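Local coordinates for Cel44C (Paenibacillus polymyxa, PDB 2YIH), which hydrolyses internal beta-1,4-glucosidic linkages of xyloglucan and probably cellulose, through the glycoside hydrolase family 44 part of a larger multidomain protein, at residues A[38-43]-A[403-408]. The protein carries 8 engineered substitutions. Residues are numbered along the deposited sequence; the frame is centred on the assembly and turned at random.
Sequences ENMAAR and AAYKLY
M40 lays its terminal methyl on one face of the Y405 ring: CE lies 3.5 Å from the ring centroid and only 10° off the normal, which identifies a CH-pi contact. The thioether sulfur follows over the same face, SD to centroid 4.2 Å, so the pair is also a Met-aromatic contact. A bend in the methionine chain at chi2 (-73°), followed by an extended chi3, carries CE over the ring, and the two side chains cross at about a right angle. E38 meets the same tyrosine nearer its root, with E38 CG 3.9 Å from Y405 CB; its carboxylate plane stands 88° from the ring plane. In the eight-stranded parallel beta/alpha barrel, this joins the loop entering the second strand, 42-45, to helix 399-409, which follows the eighth strand, 387-390. M373 and L377 of helix 367-382 also pack against Y405. Cutting Y405 back to an alanine would remove the ring and would probably leave the M40 methyl and sulfur without their aromatic face, opening a gap between M40 and helix 367-382. K406 adds an aliphatic touch, CG to E38 CA at 4.0 Å, but K406 NZ stays 6.4 Å from E38 OE2. The carboxylate is instead held by G36 N at OE1, and by A35 N and S402 OG at OE2.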
loop_
_atom_site.group_PDB
_atom_site.type_symbol
_atom_site.label_atom_id
_atom_site.label_comp_id
_atom_site.label_asym_id
_atom_site.label_seq_id
_atom_site.Cartn_x
_atom_site.Cartn_y
_atom_site.Cartn_z
ATOM N N GLU A 38 -13.194 9.133 0.393
ATOM C CA GLU A 38 -12.713 8.108 1.316
ATOM C C GLU A 38 -11.871 8.728 2.427
ATOM O O GLU A 38 -11.467 8.016 3.343
ATOM C CB GLU A 38 -11.842 7.101 0.545
ATOM C CG GLU A 38 -12.594 6.155 -0.444
ATOM C CD GLU A 38 -12.869 6.787 -1.778
ATOM O OE1 GLU A 38 -12.283 7.849 -2.105
ATOM O OE2 GLU A 38 -13.701 6.232 -2.489
ATOM N N ASN A 39 -11.506 10.007 2.283
ATOM C CA ASN A 39 -10.650 10.696 3.285
ATOM C C ASN A 39 -9.333 9.932 3.541
ATOM O O ASN A 39 -9.005 9.542 4.670
ATOM C CB ASN A 39 -11.446 10.890 4.584
ATOM C CG ASN A 39 -10.699 11.743 5.613
ATOM O OD1 ASN A 39 -9.905 12.624 5.247
ATOM N ND2 ASN A 39 -10.928 11.462 6.898
ATOM N N MET A 40 -8.664 9.594 2.441
ATOM C CA MET A 40 -7.353 8.950 2.472
ATOM C C MET A 40 -6.346 9.858 3.187
ATOM O O MET A 40 -6.487 11.071 3.154
ATOM C CB MET A 40 -6.865 8.730 1.022
ATOM C CG MET A 40 -7.733 7.718 0.262
ATOM S SD MET A 40 -7.449 6.015 0.818
ATOM C CE MET A 40 -8.661 5.197 -0.233
ATOM N N ALA A 41 -5.298 9.257 3.747
ATOM C CA ALA A 41 -4.172 9.999 4.336
ATOM C C ALA A 41 -2.879 9.851 3.539
ATOM O O ALA A 41 -1.881 10.533 3.815
ATOM C CB ALA A 41 -3.945 9.568 5.876
ATOM N N ALA A 42 -2.882 8.961 2.551
ATOM C CA ALA A 42 -1.649 8.722 1.787
ATOM C C ALA A 42 -1.977 8.400 0.333
ATOM O O ALA A 42 -2.892 7.649 0.059
ATOM C CB ALA A 42 -0.828 7.555 2.414
ATOM N N ARG A 43 -1.205 8.970 -0.585
ATOM C CA ARG A 43 -1.370 8.695 -2.021
ATOM C C ARG A 43 -0.031 8.294 -2.608
ATOM O O ARG A 43 0.993 8.890 -2.255
ATOM C CB ARG A 43 -1.937 9.954 -2.725
ATOM C CG ARG A 43 -3.363 10.251 -2.223
ATOM C CD ARG A 43 -3.934 11.562 -2.802
ATOM N NE ARG A 43 -4.177 11.500 -4.252
ATOM C CZ ARG A 43 -3.547 12.253 -5.145
ATOM N NH1 ARG A 43 -2.513 13.010 -4.781
ATOM N NH2 ARG A 43 -3.917 12.222 -6.410
ATOM N N ALA A 403 -16.336 1.522 0.104
ATOM C CA ALA A 403 -17.144 1.381 1.341
ATOM C C ALA A 403 -16.293 1.073 2.575
ATOM O O ALA A 403 -16.448 1.699 3.609
ATOM C CB ALA A 403 -18.238 0.274 1.190
ATOM N N ALA A 404 -15.337 0.171 2.416
ATOM C CA ALA A 404 -14.449 -0.211 3.533
ATOM C C ALA A 404 -13.651 0.993 4.009
ATOM O O ALA A 404 -13.565 1.232 5.228
ATOM C CB ALA A 404 -13.512 -1.367 3.124
ATOM N N TYR A 405 -13.062 1.752 3.077
ATOM C CA TYR A 405 -12.333 2.961 3.501
ATOM C C TYR A 405 -13.260 3.943 4.207
ATOM O O TYR A 405 -12.887 4.523 5.217
ATOM C CB TYR A 405 -11.607 3.679 2.339
ATOM C CG TYR A 405 -10.339 2.955 1.927
ATOM C CD1 TYR A 405 -9.140 3.128 2.646
ATOM C CD2 TYR A 405 -10.354 2.081 0.842
ATOM C CE1 TYR A 405 -7.974 2.415 2.289
ATOM C CE2 TYR A 405 -9.197 1.388 0.461
ATOM C CZ TYR A 405 -8.014 1.558 1.202
ATOM O OH TYR A 405 -6.889 0.831 0.904
ATOM N N LYS A 406 -14.423 4.185 3.619
ATOM C CA LYS A 406 -15.349 5.164 4.199
ATOM C C LYS A 406 -15.798 4.691 5.579
ATOM O O LYS A 406 -15.988 5.512 6.458
ATOM C CB LYS A 406 -16.558 5.395 3.278
ATOM C CG LYS A 406 -16.126 6.163 2.041
ATOM C CD LYS A 406 -17.141 6.102 0.879
ATOM C CE LYS A 406 -18.418 6.823 1.237
ATOM N NZ LYS A 406 -19.511 6.481 0.257
ATOM N N LEU A 407 -15.960 3.382 5.776
ATOM C CA LEU A 407 -16.368 2.910 7.104
ATOM C C LEU A 407 -15.344 3.302 8.188
ATOM O O LEU A 407 -15.731 3.636 9.344
ATOM C CB LEU A 407 -16.671 1.402 7.113
ATOM C CG LEU A 407 -17.388 0.911 8.380
ATOM C CD1 LEU A 407 -18.830 1.368 8.376
ATOM C CD2 LEU A 407 -17.332 -0.627 8.429
ATOM N N TYR A 408 -14.057 3.298 7.814
ATOM C CA TYR A 408 -12.987 3.743 8.725
ATOM C C TYR A 408 -12.776 5.259 8.762
ATOM O O TYR A 408 -12.329 5.790 9.795
ATOM C CB TYR A 408 -11.641 3.076 8.340
ATOM C CG TYR A 408 -11.493 1.681 8.911
ATOM C CD1 TYR A 408 -12.134 0.595 8.326
ATOM C CD2 TYR A 408 -10.812 1.472 10.107
ATOM C CE1 TYR A 408 -12.045 -0.661 8.858
ATOM C CE2 TYR A 408 -10.684 0.176 10.648
ATOM C CZ TYR A 408 -11.331 -0.866 10.045
ATOM O OH TYR A 408 -11.234 -2.160 10.543
#